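Local coordinates for arginine 3rd transport system periplasmic binding protein (Legionella pneumophila subsp. pneumophila str. Philadelphia 1, PDB 3KZG) that probably binds arginine in the periplasm and hands it to a membrane transporter, as a bacterial solute-binding protein of family 3, at residues A[2-7]-A[44-49]; A[79-84]-A[194-199]; A[93-98]-A[178-183]; A[109-114]-A[151-156]. All blocks are in the same frame, centred on the assembly; numbering follows the deposited sequence.

Contact 1. Residues A[2-7]-A[44-49]; sequences SLNLTI and TCTFEA
T46 reaches across to L5 with both of its donors, the backbone N and the hydroxyl. Its N lies 3.1 Å from L5 O, and OG1 donates to the same L5 O at 2.9 Å, coming in tilted about 30° from the carbonyl plane while the amide arrives close to the C=O direction. The hydroxyl can do this because chi1 of 57° sets OG1 between the backbone N and the carbonyl carbon of T46, a rotamer that turns the oxygen to the neighbouring strand and sends CG2 toward N4. A β-branched threonine suits this spot, favouring extended backbone while its hydroxyl adds a second grip on one acceptor. The strands 4-7 and 44-49 run parallel, the standard pairing of a βαβ crossover, with helix 29-40 in the connection between them, after the short strand 17-18. L5 N donates to T44 O at 3.0 Å, nearly straight, and I7 N to T46 O at 2.8 Å; I7 O then receives E48 N. On the face that carries L5, C45, I7 and F47 the contact is apolar. I7 CD1 rests 3.6 Å from C45 SG, whose sulfur stands anti to its own backbone N (chi1 177°) and lies over one face of the F47 ring, toward the rim. The CB of I7 meets F47 CD1 at 4.0 Å. Branched, sulfur-bearing and aromatic side chains fit this face because helix 29-40 packs on it, with M34 against I7 and I31 against F47. The other face carries N4, T6, T44 and T46, polar residues suited to a more exposed surface.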
loop_
_atom_site.group_PDB
_atom_site.type_symbol
_atom_site.label_atom_id
_atom_site.label_comp_id
_atom_site.label_asym_id
_atom_site.label_seq_id
_atom_site.Cartn_x
_atom_site.Cartn_y
_atom_site.Cartn_z
ATOM N N SER A 2 -25.295 -2.599 -30.738
ATOM C CA SER A 2 -25.127 -4.055 -30.464
ATOM C C SER A 2 -24.381 -4.265 -29.150
ATOM O O SER A 2 -23.822 -5.336 -28.903
ATOM C CB SER A 2 -24.346 -4.721 -31.601
ATOM O OG SER A 2 -24.968 -4.493 -32.851
ATOM N N LEU A 3 -24.372 -3.233 -28.313
ATOM C CA LEU A 3 -23.695 -3.290 -27.024
ATOM C C LEU A 3 -24.091 -2.101 -26.155
ATOM O O LEU A 3 -23.257 -1.275 -25.782
ATOM C CB LEU A 3 -22.177 -3.323 -27.234
ATOM C CG LEU A 3 -21.613 -2.583 -28.454
ATOM C CD1 LEU A 3 -21.963 -1.104 -28.387
ATOM C CD2 LEU A 3 -20.104 -2.772 -28.505
ATOM N N ASN A 4 -25.379 -2.026 -25.839
ATOM C CA ASN A 4 -25.920 -0.947 -25.024
ATOM C C ASN A 4 -26.857 -1.564 -23.995
ATOM O O ASN A 4 -27.764 -2.323 -24.341
ATOM C CB ASN A 4 -26.682 0.044 -25.910
ATOM C CG ASN A 4 -27.058 1.326 -25.178
ATOM O OD1 ASN A 4 -27.574 2.263 -25.786
ATOM N ND2 ASN A 4 -26.801 1.374 -23.875
ATOM N N LEU A 5 -26.627 -1.238 -22.727
ATOM C CA LEU A 5 -27.437 -1.774 -21.645
ATOM C C LEU A 5 -28.366 -0.733 -21.038
ATOM O O LEU A 5 -28.069 0.461 -21.033
ATOM C CB LEU A 5 -26.534 -2.347 -20.550
ATOM C CG LEU A 5 -25.590 -3.490 -20.938
ATOM C CD1 LEU A 5 -24.665 -3.813 -19.769
ATOM C CD2 LEU A 5 -26.400 -4.713 -21.340
ATOM N N THR A 6 -29.497 -1.210 -20.529
ATOM C CA THR A 6 -30.490 -0.364 -19.885
ATOM C C THR A 6 -30.573 -0.821 -18.432
ATOM O O THR A 6 -31.025 -1.929 -18.146
ATOM C CB THR A 6 -31.874 -0.518 -20.564
ATOM O OG1 THR A 6 -31.798 -0.028 -21.912
ATOM C CG2 THR A 6 -32.943 0.255 -19.800
ATOM N N ILE A 7 -30.122 0.032 -17.517
ATOM C CA ILE A 7 -30.135 -0.314 -16.103
ATOM C C ILE A 7 -31.200 0.434 -15.315
ATOM O O ILE A 7 -31.308 1.652 -15.390
ATOM C CB ILE A 7 -28.767 -0.026 -15.432
ATOM C CG1 ILE A 7 -27.642 -0.746 -16.179
ATOM C CG2 ILE A 7 -28.796 -0.488 -13.979
ATOM C CD1 ILE A 7 -27.233 -0.072 -17.459
ATOM N N THR A 44 -22.371 0.915 -23.826
ATOM C CA THR A 44 -22.864 2.207 -23.377
ATOM C C THR A 44 -23.886 1.949 -22.276
ATOM O O THR A 44 -24.548 0.909 -22.264
ATOM C CB THR A 44 -23.512 2.996 -24.532
ATOM O OG1 THR A 44 -24.499 2.184 -25.180
ATOM C CG2 THR A 44 -22.455 3.412 -25.546
ATOM N N CYS A 45 -24.008 2.895 -21.354
ATOM C CA CYS A 45 -24.915 2.760 -20.221
ATOM C C CYS A 45 -26.047 3.784 -20.184
ATOM O O CYS A 45 -25.812 4.985 -20.274
ATOM C CB CYS A 45 -24.103 2.857 -18.924
ATOM S SG CYS A 45 -25.061 2.792 -17.398
ATOM N N THR A 46 -27.275 3.299 -20.046
ATOM C CA THR A 46 -28.437 4.176 -19.955
ATOM C C THR A 46 -29.261 3.727 -18.751
ATOM O O THR A 46 -29.582 2.546 -18.615
ATOM C CB THR A 46 -29.290 4.122 -21.242
ATOM O OG1 THR A 46 -29.689 2.772 -21.501
ATOM C CG2 THR A 46 -28.491 4.644 -22.429
ATOM N N PHE A 47 -29.587 4.675 -17.876
ATOM C CA PHE A 47 -30.342 4.394 -16.658
ATOM C C PHE A 47 -31.833 4.664 -16.757
ATOM O O PHE A 47 -32.271 5.547 -17.482
ATOM C CB PHE A 47 -29.786 5.230 -15.501
ATOM C CG PHE A 47 -28.389 4.858 -15.091
ATOM C CD1 PHE A 47 -28.157 3.749 -14.290
ATOM C CD2 PHE A 47 -27.308 5.622 -15.506
ATOM C CE1 PHE A 47 -26.865 3.408 -13.908
ATOM C CE2 PHE A 47 -26.013 5.287 -15.129
ATOM C CZ PHE A 47 -25.793 4.180 -14.329
ATOM N N GLU A 48 -32.611 3.908 -15.995
ATOM C CA GLU A 48 -34.048 4.091 -15.979
ATOM C C GLU A 48 -34.501 4.022 -14.528
ATOM O O GLU A 48 -34.444 2.964 -13.897
ATOM C CB GLU A 48 -34.729 3.011 -16.821
ATOM C CG GLU A 48 -36.191 3.287 -17.096
ATOM C CD GLU A 48 -36.568 2.990 -18.528
ATOM O OE1 GLU A 48 -36.526 1.804 -18.926
ATOM O OE2 GLU A 48 -36.899 3.949 -19.260
ATOM N N ALA A 49 -34.944 5.162 -14.005
ATOM C CA ALA A 49 -35.386 5.264 -12.617
ATOM C C ALA A 49 -36.843 4.882 -12.384
ATOM O O ALA A 49 -37.743 5.355 -13.074
ATOM C CB ALA A 49 -35.135 6.676 -12.104
#

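Contact 2. Residues A[79-84]-A[194-199]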
loop_
_atom_site.group_PDB
_atom_site.type_symbol
_atom_site.label_atom_id
_atom_site.label_comp_id
_atom_site.label_asym_id
_atom_site.label_seq_id
_atom_site.Cartn_x
_atom_site.Cartn_y
_atom_site.Cartn_z
ATOM N N LYS A 79 -35.015 -16.457 -5.394
ATOM C CA LYS A 79 -35.978 -17.421 -5.919
ATOM C C LYS A 79 -36.531 -16.977 -7.269
ATOM O O LYS A 79 -37.120 -17.773 -7.997
ATOM C CB LYS A 79 -37.125 -17.613 -4.922
ATOM C CG LYS A 79 -36.660 -18.124 -3.569
ATOM C CD LYS A 79 -37.818 -18.347 -2.613
ATOM C CE LYS A 79 -37.312 -18.876 -1.282
ATOM N NZ LYS A 79 -38.413 -19.112 -0.317
ATOM N N HIS A 80 -36.329 -15.708 -7.608
ATOM C CA HIS A 80 -36.817 -15.174 -8.874
ATOM C C HIS A 80 -35.745 -14.408 -9.625
ATOM O O HIS A 80 -35.910 -14.090 -10.802
ATOM C CB HIS A 80 -38.017 -14.261 -8.621
ATOM C CG HIS A 80 -39.205 -14.977 -8.067
ATOM N ND1 HIS A 80 -40.038 -15.750 -8.848
ATOM C CD2 HIS A 80 -39.665 -15.094 -6.798
ATOM C CE1 HIS A 80 -40.957 -16.313 -8.084
ATOM N NE2 HIS A 80 -40.752 -15.932 -6.835
ATOM N N PHE A 81 -34.645 -14.112 -8.942
ATOM C CA PHE A 81 -33.554 -13.365 -9.552
ATOM C C PHE A 81 -32.188 -13.904 -9.169
ATOM O O PHE A 81 -32.031 -14.596 -8.162
ATOM C CB PHE A 81 -33.605 -11.901 -9.117
ATOM C CG PHE A 81 -34.882 -11.206 -9.463
ATOM C CD1 PHE A 81 -35.153 -10.829 -10.774
ATOM C CD2 PHE A 81 -35.817 -10.921 -8.475
ATOM C CE1 PHE A 81 -36.339 -10.175 -11.093
ATOM C CE2 PHE A 81 -37.005 -10.268 -8.785
ATOM C CZ PHE A 81 -37.266 -9.895 -10.096
ATOM N N ILE A 82 -31.198 -13.568 -9.985
ATOM C CA ILE A 82 -29.834 -13.952 -9.696
ATOM C C ILE A 82 -29.090 -12.655 -9.414
ATOM O O ILE A 82 -29.490 -11.575 -9.879
ATOM C CB ILE A 82 -29.166 -14.722 -10.865
ATOM C CG1 ILE A 82 -29.220 -13.899 -12.153
ATOM C CG2 ILE A 82 -29.853 -16.074 -11.036
ATOM C CD1 ILE A 82 -28.484 -14.538 -13.318
ATOM N N PHE A 83 -28.018 -12.765 -8.637
ATOM C CA PHE A 83 -27.224 -11.608 -8.256
ATOM C C PHE A 83 -25.769 -11.727 -8.689
ATOM O O PHE A 83 -25.253 -12.826 -8.900
ATOM C CB PHE A 83 -27.278 -11.440 -6.738
ATOM C CG PHE A 83 -28.632 -11.056 -6.218
ATOM C CD1 PHE A 83 -29.036 -9.725 -6.214
ATOM C CD2 PHE A 83 -29.501 -12.023 -5.723
ATOM C CE1 PHE A 83 -30.287 -9.361 -5.714
ATOM C CE2 PHE A 83 -30.752 -11.669 -5.225
ATOM C CZ PHE A 83 -31.146 -10.334 -5.219
ATOM N N SER A 84 -25.113 -10.586 -8.830
ATOM C CA SER A 84 -23.709 -10.570 -9.185
ATOM C C SER A 84 -23.005 -10.695 -7.846
ATOM O O SER A 84 -23.652 -10.825 -6.803
ATOM C CB SER A 84 -23.328 -9.227 -9.797
ATOM O OG SER A 84 -23.437 -8.213 -8.814
ATOM N N SER A 194 -25.922 -5.887 -4.382
ATOM C CA SER A 194 -25.480 -6.480 -5.632
ATOM C C SER A 194 -26.314 -6.083 -6.844
ATOM O O SER A 194 -27.396 -5.511 -6.713
ATOM C CB SER A 194 -25.482 -8.005 -5.482
ATOM O OG SER A 194 -25.527 -8.648 -6.740
ATOM N N ILE A 195 -25.790 -6.388 -8.023
ATOM C CA ILE A 195 -26.473 -6.103 -9.278
ATOM C C ILE A 195 -27.391 -7.303 -9.531
ATOM O O ILE A 195 -26.941 -8.448 -9.539
ATOM C CB ILE A 195 -25.441 -5.923 -10.408
ATOM C CG1 ILE A 195 -24.568 -4.699 -10.091
ATOM C CG2 ILE A 195 -26.133 -5.736 -11.751
ATOM C CD1 ILE A 195 -23.465 -4.458 -11.084
HETATM N N MSE A 196 -28.679 -7.029 -9.723
HETATM C CA MSE A 196 -29.682 -8.069 -9.918
HETATM C C MSE A 196 -30.090 -8.273 -11.373
HETATM O O MSE A 196 -30.088 -7.342 -12.174
HETATM C CB MSE A 196 -30.902 -7.721 -9.071
HETATM C CG MSE A 196 -31.885 -8.840 -8.823
HETATM SE SE MSE A 196 -33.215 -8.214 -7.567
HETATM C CE MSE A 196 -34.122 -6.939 -8.747
ATOM N N ALA A 197 -30.430 -9.510 -11.713
ATOM C CA ALA A 197 -30.832 -9.819 -13.074
ATOM C C ALA A 197 -31.744 -11.032 -13.094
ATOM O O ALA A 197 -31.942 -11.687 -12.067
ATOM C CB ALA A 197 -29.598 -10.069 -13.933
ATOM N N ASN A 198 -32.323 -11.315 -14.257
ATOM C CA ASN A 198 -33.199 -12.470 -14.400
ATOM C C ASN A 198 -32.305 -13.711 -14.496
ATOM O O ASN A 198 -31.181 -13.634 -14.990
ATOM C CB ASN A 198 -34.074 -12.321 -15.653
ATOM C CG ASN A 198 -35.117 -11.218 -15.508
ATOM O OD1 ASN A 198 -35.151 -10.266 -16.292
ATOM N ND2 ASN A 198 -35.968 -11.342 -14.497
ATOM N N PRO A 199 -32.787 -14.867 -14.017
ATOM C CA PRO A 199 -32.016 -16.115 -14.048
ATOM C C PRO A 199 -31.329 -16.480 -15.363
ATOM O O PRO A 199 -30.237 -17.061 -15.355
ATOM C CB PRO A 199 -33.044 -17.160 -13.623
ATOM C CG PRO A 199 -33.897 -16.400 -12.661
ATOM C CD PRO A 199 -34.105 -15.088 -13.398
#
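A short antiparallel β-ladder joins strands 82-83 and 196-197, a two-stranded sheet within the solute-binding fold. I82 and A197 form its hydrogen-bonded pair: I82 N gives to A197 O at 2.9 Å and A197 N returns a bond to I82 O. F83 and the selenomethionine M196 make the adjoining non-hydrogen-bonded pair. M196 is the pivot of the side-chain packing. Its CG stands anti to the backbone N (chi1 -163°) and the chain bends at chi3, which lays CE over the centre of the F81 ring, 4.2 Å from the centroid and only 5° off the normal. The selenium sits obliquely to both rings, 4.5 Å from the centroid of F83, so one flexible, polarisable chain makes Met-aromatic contacts with two phenylalanines. A small A197 lets I82 CG1 approach its CB at 4.2 Å. Next to these pairs, S84 N bonds I195 O, I195 N bonds S84 OG at 3.1 Å, and S194 OG donates to S84 O at 2.9 Å from above the carbonyl plane. These two serines are buried, and the bonds imply that each hydroxyl satisfies a backbone group of the opposite segment, so polar backbone atoms are paired in a buried place.

Contact 3. Residues A[93-98]-A[178-183]; sequences QYITTV and KKYKLI
The chi1 of K181 is 65°, which places CG between the backbone N and the carbonyl carbon, and the extended chain beyond it runs alongside T96, with CE 3.7 Å from T96 CG2. T96 has OG1 anti to its backbone nitrogen (chi1 -170°), turning that methyl to K181 and to I183 CD1, also 3.7 Å off. T96 and K181 point the same way, an aliphatic stem on a methyl, while their polar ends go elsewhere: K181 NZ to S100 O and T96 OG1 to D153 O. Q93, bent at chi2 (72°), folds its amide back so that NE2 donates to Y94 O at 3.0 Å, almost straight and in the plane of its own amide. I183 N reaches that oxygen at 2.9 Å from the opposite face of the carbonyl, leaving Y94 O held by two donors. A water accepts from Y94 N and donates to I183 O, bridging the strands at this end. T96 and K181 exchange two backbone hydrogen bonds, N to O each way, and V98 N extends the antiparallel pairing to K179 O at 2.9 Å. I95, on the other face, sends CD1 to Y180 CB at 3.6 Å. A tyrosine suits this buried place, its ring packing on L144 and L147 while its OH bonds E169. Strand 180-188, to which 180-183 belongs, is outermost in the five-stranded mixed sheet within this chain, while 93-97 pairs on its other flank with strand 154-158; helix 140-148 packs on T96, T97 and Y180, and helix 159-166 on Q93 and L182.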
loop_
_atom_site.group_PDB
_atom_site.type_symbol
_atom_site.label_atom_id
_atom_site.label_comp_id
_atom_site.label_asym_id
_atom_site.label_seq_id
_atom_site.Cartn_x
_atom_site.Cartn_y
_atom_site.Cartn_z
ATOM N N GLN A 93 -29.809 0.407 9.541
ATOM C CA GLN A 93 -29.561 1.344 10.634
ATOM C C GLN A 93 -30.832 2.055 11.079
ATOM O O GLN A 93 -31.603 2.535 10.249
ATOM C CB GLN A 93 -28.523 2.382 10.188
ATOM C CG GLN A 93 -28.293 3.541 11.168
ATOM C CD GLN A 93 -27.547 3.121 12.424
ATOM O OE1 GLN A 93 -26.420 2.639 12.355
ATOM N NE2 GLN A 93 -28.178 3.304 13.580
ATOM N N TYR A 94 -31.056 2.115 12.387
ATOM C CA TYR A 94 -32.229 2.808 12.910
ATOM C C TYR A 94 -31.885 4.290 13.030
ATOM O O TYR A 94 -30.809 4.654 13.519
ATOM C CB TYR A 94 -32.637 2.252 14.281
ATOM C CG TYR A 94 -33.449 0.972 14.216
ATOM C CD1 TYR A 94 -34.803 0.993 13.868
ATOM C CD2 TYR A 94 -32.862 -0.264 14.498
ATOM C CE1 TYR A 94 -35.552 -0.183 13.802
ATOM C CE2 TYR A 94 -33.600 -1.445 14.437
ATOM C CZ TYR A 94 -34.944 -1.399 14.088
ATOM O OH TYR A 94 -35.679 -2.570 14.028
ATOM N N ILE A 95 -32.795 5.135 12.559
ATOM C CA ILE A 95 -32.615 6.580 12.605
ATOM C C ILE A 95 -33.920 7.223 13.065
ATOM O O ILE A 95 -35.001 6.713 12.783
ATOM C CB ILE A 95 -32.213 7.127 11.214
ATOM C CG1 ILE A 95 -31.972 8.636 11.293
ATOM C CG2 ILE A 95 -33.299 6.803 10.183
ATOM C CD1 ILE A 95 -31.387 9.219 10.032
ATOM N N THR A 96 -33.817 8.327 13.796
ATOM C CA THR A 96 -34.996 9.039 14.290
ATOM C C THR A 96 -34.648 10.523 14.400
ATOM O O THR A 96 -33.515 10.912 14.137
ATOM C CB THR A 96 -35.438 8.499 15.672
ATOM O OG1 THR A 96 -36.721 9.040 16.011
ATOM C CG2 THR A 96 -34.432 8.880 16.751
ATOM N N THR A 97 -35.617 11.354 14.768
ATOM C CA THR A 97 -35.356 12.785 14.895
ATOM C C THR A 97 -34.666 13.081 16.219
ATOM O O THR A 97 -34.931 12.423 17.218
ATOM C CB THR A 97 -36.656 13.607 14.801
ATOM O OG1 THR A 97 -37.594 13.139 15.779
ATOM C CG2 THR A 97 -37.264 13.478 13.410
ATOM N N VAL A 98 -33.781 14.073 16.215
ATOM C CA VAL A 98 -33.026 14.456 17.411
ATOM C C VAL A 98 -33.895 14.765 18.626
ATOM O O VAL A 98 -33.476 14.559 19.764
ATOM C CB VAL A 98 -32.135 15.681 17.137
ATOM C CG1 VAL A 98 -31.156 15.365 16.026
ATOM C CG2 VAL A 98 -32.995 16.880 16.770
ATOM N N LYS A 178 -28.137 19.109 14.294
ATOM C CA LYS A 178 -28.684 18.043 13.469
ATOM C C LYS A 178 -30.185 17.853 13.644
ATOM O O LYS A 178 -30.757 18.224 14.667
ATOM C CB LYS A 178 -27.970 16.724 13.779
ATOM C CG LYS A 178 -26.490 16.730 13.458
ATOM C CD LYS A 178 -25.858 15.373 13.721
ATOM C CE LYS A 178 -24.380 15.386 13.370
ATOM N NZ LYS A 178 -23.725 14.072 13.614
ATOM N N LYS A 179 -30.817 17.270 12.627
ATOM C CA LYS A 179 -32.246 16.990 12.660
ATOM C C LYS A 179 -32.449 15.520 13.004
ATOM O O LYS A 179 -33.478 15.137 13.569
ATOM C CB LYS A 179 -32.890 17.280 11.301
ATOM C CG LYS A 179 -34.346 16.812 11.199
ATOM C CD LYS A 179 -34.925 17.039 9.811
ATOM C CE LYS A 179 -36.370 16.543 9.724
ATOM N NZ LYS A 179 -36.987 16.830 8.390
ATOM N N TYR A 180 -31.454 14.705 12.669
ATOM C CA TYR A 180 -31.515 13.267 12.922
ATOM C C TYR A 180 -30.437 12.766 13.878
ATOM O O TYR A 180 -29.449 13.451 14.146
ATOM C CB TYR A 180 -31.372 12.501 11.599
ATOM C CG TYR A 180 -32.393 12.864 10.550
ATOM C CD1 TYR A 180 -33.734 12.499 10.694
ATOM C CD2 TYR A 180 -32.022 13.580 9.413
ATOM C CE1 TYR A 180 -34.682 12.842 9.726
ATOM C CE2 TYR A 180 -32.955 13.929 8.444
ATOM C CZ TYR A 180 -34.284 13.556 8.605
ATOM O OH TYR A 180 -35.206 13.890 7.633
ATOM N N LYS A 181 -30.650 11.555 14.385
ATOM C CA LYS A 181 -29.702 10.883 15.265
ATOM C C LYS A 181 -29.874 9.378 15.043
ATOM O O LYS A 181 -30.992 8.893 14.831
ATOM C CB LYS A 181 -29.938 11.234 16.745
ATOM C CG LYS A 181 -31.258 10.764 17.331
ATOM C CD LYS A 181 -31.279 10.979 18.841
ATOM C CE LYS A 181 -32.635 10.654 19.439
ATOM N NZ LYS A 181 -32.666 10.906 20.909
ATOM N N LEU A 182 -28.764 8.649 15.074
ATOM C CA LEU A 182 -28.787 7.207 14.867
ATOM C C LEU A 182 -29.050 6.485 16.181
ATOM O O LEU A 182 -28.575 6.900 17.240
ATOM C CB LEU A 182 -27.453 6.736 14.282
ATOM C CG LEU A 182 -26.879 7.504 13.090
ATOM C CD1 LEU A 182 -25.626 6.792 12.597
ATOM C CD2 LEU A 182 -27.912 7.606 11.975
ATOM N N ILE A 183 -29.802 5.394 16.104
ATOM C CA ILE A 183 -30.138 4.608 17.282
ATOM C C ILE A 183 -29.484 3.230 17.182
ATOM O O ILE A 183 -29.800 2.452 16.279
ATOM C CB ILE A 183 -31.668 4.440 17.403
ATOM C CG1 ILE A 183 -32.345 5.816 17.349
ATOM C CG2 ILE A 183 -32.017 3.725 18.704
ATOM C CD1 ILE A 183 -31.899 6.773 18.446
HETATM O O HOH W 1 -29.436 0.433 14.263
#

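Contact 4. Residues A[109-114]-A[151-156]; sequences HGKKIG and QVDASL
This is a buried parallel strand pairing in the five-stranded sheet, where 112-114 lies beside 154-156, introduced by an aspartate that bonds the backbone of the first strand. D153 OD2 accepts K112 N at 2.6 Å with an N-H...O angle of 171°, met on the anti side of the carboxylate and 23° out of its plane. The chi1 of -56° sets CG of D153 anti to its carbonyl carbon and swings the carboxylate across to the other segment, where OD2 also lies 3.3 Å from K111 CB. A short acidic side chain is apt here, as it can stand in for a carbonyl acceptor before the regular ladder begins. D153 N gives to K112 O at 2.9 Å, so the two residues grip each other twice. K111 NZ and K112 NZ are not in contact with the carboxylate, though their positive charge would probably favour its ionised form. The ladder itself follows: G114 N donates to A154 O at 2.8 Å and L156 N to G114 O at 3.1 Å. These inner strands belong to the α/β sheet of one lobe of the periplasmic-binding-protein fold, the chain between them passing through helix 121-127, strand 133-137 and helix 140-148. G114 packs its bare backbone against V152; a glycine suits the place, since a β-carbon here would be tight against V152 CG2. On the face shared by I113 and A154, the CD1 of I113 meets A154 CB at 4.2 Å, and its CG2 lies at the same distance from L156 CB. Helix 121-127 packs V125 against both I113 and L156.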
loop_
_atom_site.group_PDB
_atom_site.type_symbol
_atom_site.label_atom_id
_atom_site.label_comp_id
_atom_site.label_asym_id
_atom_site.label_seq_id
_atom_site.Cartn_x
_atom_site.Cartn_y
_atom_site.Cartn_z
ATOM N N HIS A 109 -38.634 -0.495 21.689
ATOM C CA HIS A 109 -39.708 -1.404 22.080
ATOM C C HIS A 109 -41.068 -0.716 22.093
ATOM O O HIS A 109 -41.254 0.311 22.748
ATOM C CB HIS A 109 -39.420 -2.010 23.459
ATOM C CG HIS A 109 -40.419 -3.041 23.890
ATOM N ND1 HIS A 109 -41.715 -2.724 24.238
ATOM C CD2 HIS A 109 -40.310 -4.385 24.019
ATOM C CE1 HIS A 109 -42.362 -3.830 24.564
ATOM N NE2 HIS A 109 -41.534 -4.852 24.440
ATOM N N GLY A 110 -42.014 -1.288 21.350
ATOM C CA GLY A 110 -43.355 -0.736 21.288
ATOM C C GLY A 110 -43.520 0.437 20.339
ATOM O O GLY A 110 -44.579 1.064 20.307
ATOM N N LYS A 111 -42.491 0.728 19.548
ATOM C CA LYS A 111 -42.544 1.859 18.625
ATOM C C LYS A 111 -43.000 1.501 17.216
ATOM O O LYS A 111 -42.947 0.338 16.803
ATOM C CB LYS A 111 -41.172 2.534 18.543
ATOM C CG LYS A 111 -40.535 2.837 19.884
ATOM C CD LYS A 111 -41.460 3.635 20.787
ATOM C CE LYS A 111 -40.817 3.867 22.147
ATOM N NZ LYS A 111 -41.806 4.378 23.131
ATOM N N LYS A 112 -43.460 2.515 16.488
ATOM C CA LYS A 112 -43.902 2.341 15.109
ATOM C C LYS A 112 -42.673 2.638 14.255
ATOM O O LYS A 112 -42.060 3.703 14.388
ATOM C CB LYS A 112 -45.019 3.333 14.779
ATOM C CG LYS A 112 -46.188 3.299 15.750
ATOM C CD LYS A 112 -47.190 4.407 15.444
ATOM C CE LYS A 112 -47.865 4.183 14.103
ATOM N NZ LYS A 112 -48.704 2.954 14.122
ATOM N N ILE A 113 -42.318 1.700 13.382
ATOM C CA ILE A 113 -41.136 1.841 12.540
ATOM C C ILE A 113 -41.444 1.990 11.055
ATOM O O ILE A 113 -42.185 1.193 10.484
ATOM C CB ILE A 113 -40.196 0.617 12.692
ATOM C CG1 ILE A 113 -40.011 0.261 14.174
ATOM C CG2 ILE A 113 -38.859 0.911 12.033
ATOM C CD1 ILE A 113 -39.339 1.344 15.006
ATOM N N GLY A 114 -40.857 3.005 10.430
ATOM C CA GLY A 114 -41.061 3.211 9.009
ATOM C C GLY A 114 -40.064 2.373 8.230
ATOM O O GLY A 114 -38.921 2.202 8.657
ATOM N N GLN A 151 -45.328 10.456 12.300
ATOM C CA GLN A 151 -46.283 9.428 11.889
ATOM C C GLN A 151 -45.697 8.068 12.285
ATOM O O GLN A 151 -46.419 7.089 12.461
ATOM C CB GLN A 151 -46.514 9.488 10.378
ATOM C CG GLN A 151 -46.961 10.855 9.859
ATOM C CD GLN A 151 -48.364 11.253 10.304
ATOM O OE1 GLN A 151 -48.634 11.421 11.493
ATOM N NE2 GLN A 151 -49.263 11.411 9.339
ATOM N N VAL A 152 -44.371 8.025 12.391
ATOM C CA VAL A 152 -43.644 6.842 12.835
ATOM C C VAL A 152 -42.633 7.376 13.850
ATOM O O VAL A 152 -42.237 8.545 13.782
ATOM C CB VAL A 152 -42.891 6.109 11.678
ATOM C CG1 VAL A 152 -43.894 5.428 10.748
ATOM C CG2 VAL A 152 -42.016 7.079 10.906
ATOM N N ASP A 153 -42.234 6.533 14.794
ATOM C CA ASP A 153 -41.284 6.921 15.826
ATOM C C ASP A 153 -39.845 6.885 15.329
ATOM O O ASP A 153 -38.980 7.605 15.828
ATOM C CB ASP A 153 -41.419 5.990 17.030
ATOM C CG ASP A 153 -42.824 5.954 17.583
ATOM O OD1 ASP A 153 -43.373 7.033 17.880
ATOM O OD2 ASP A 153 -43.378 4.845 17.726
ATOM N N ALA A 154 -39.590 6.030 14.350
ATOM C CA ALA A 154 -38.254 5.884 13.799
ATOM C C ALA A 154 -38.340 5.166 12.462
ATOM O O ALA A 154 -39.408 4.708 12.054
ATOM C CB ALA A 154 -37.377 5.085 14.758
ATOM N N SER A 155 -37.199 5.062 11.800
ATOM C CA SER A 155 -37.107 4.420 10.502
ATOM C C SER A 155 -35.882 3.508 10.426
ATOM O O SER A 155 -34.827 3.824 10.979
ATOM C CB SER A 155 -37.029 5.497 9.415
ATOM O OG SER A 155 -36.730 4.937 8.152
ATOM N N LEU A 156 -36.037 2.368 9.757
ATOM C CA LEU A 156 -34.940 1.426 9.562
ATOM C C LEU A 156 -34.664 1.479 8.065
ATOM O O LEU A 156 -35.530 1.141 7.258
ATOM C CB LEU A 156 -35.354 0.003 9.984
ATOM C CG LEU A 156 -34.285 -1.088 9.803
ATOM C CD1 LEU A 156 -33.011 -0.698 10.544
ATOM C CD2 LEU A 156 -34.809 -2.419 10.323
#

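Overall arrangement
From the N terminus, contact 1 closes first, pairing strand 4-13 with strand 44-50 and closing a loop that holds helix 29-40, complete before any other opens. Contact 2 then begins at 79-84 and does not close until 194-199, so its long loop encloses contacts 3 and 4. Within it contact 3 runs from 93-98 to 178-183, and contact 4, 109-114 with 151-156, lies inside that. Contacts 3 and 4 share one five-stranded sheet and touch, since strands 91-97 and 154-158 are neighbours in it, with I95 N 2.9 Å from S155 O. Contacts 1 and 2, with centres about 17 Å apart, lie some 31 to 38 Å from them, consistent with the two lobes of a periplasmic binding protein.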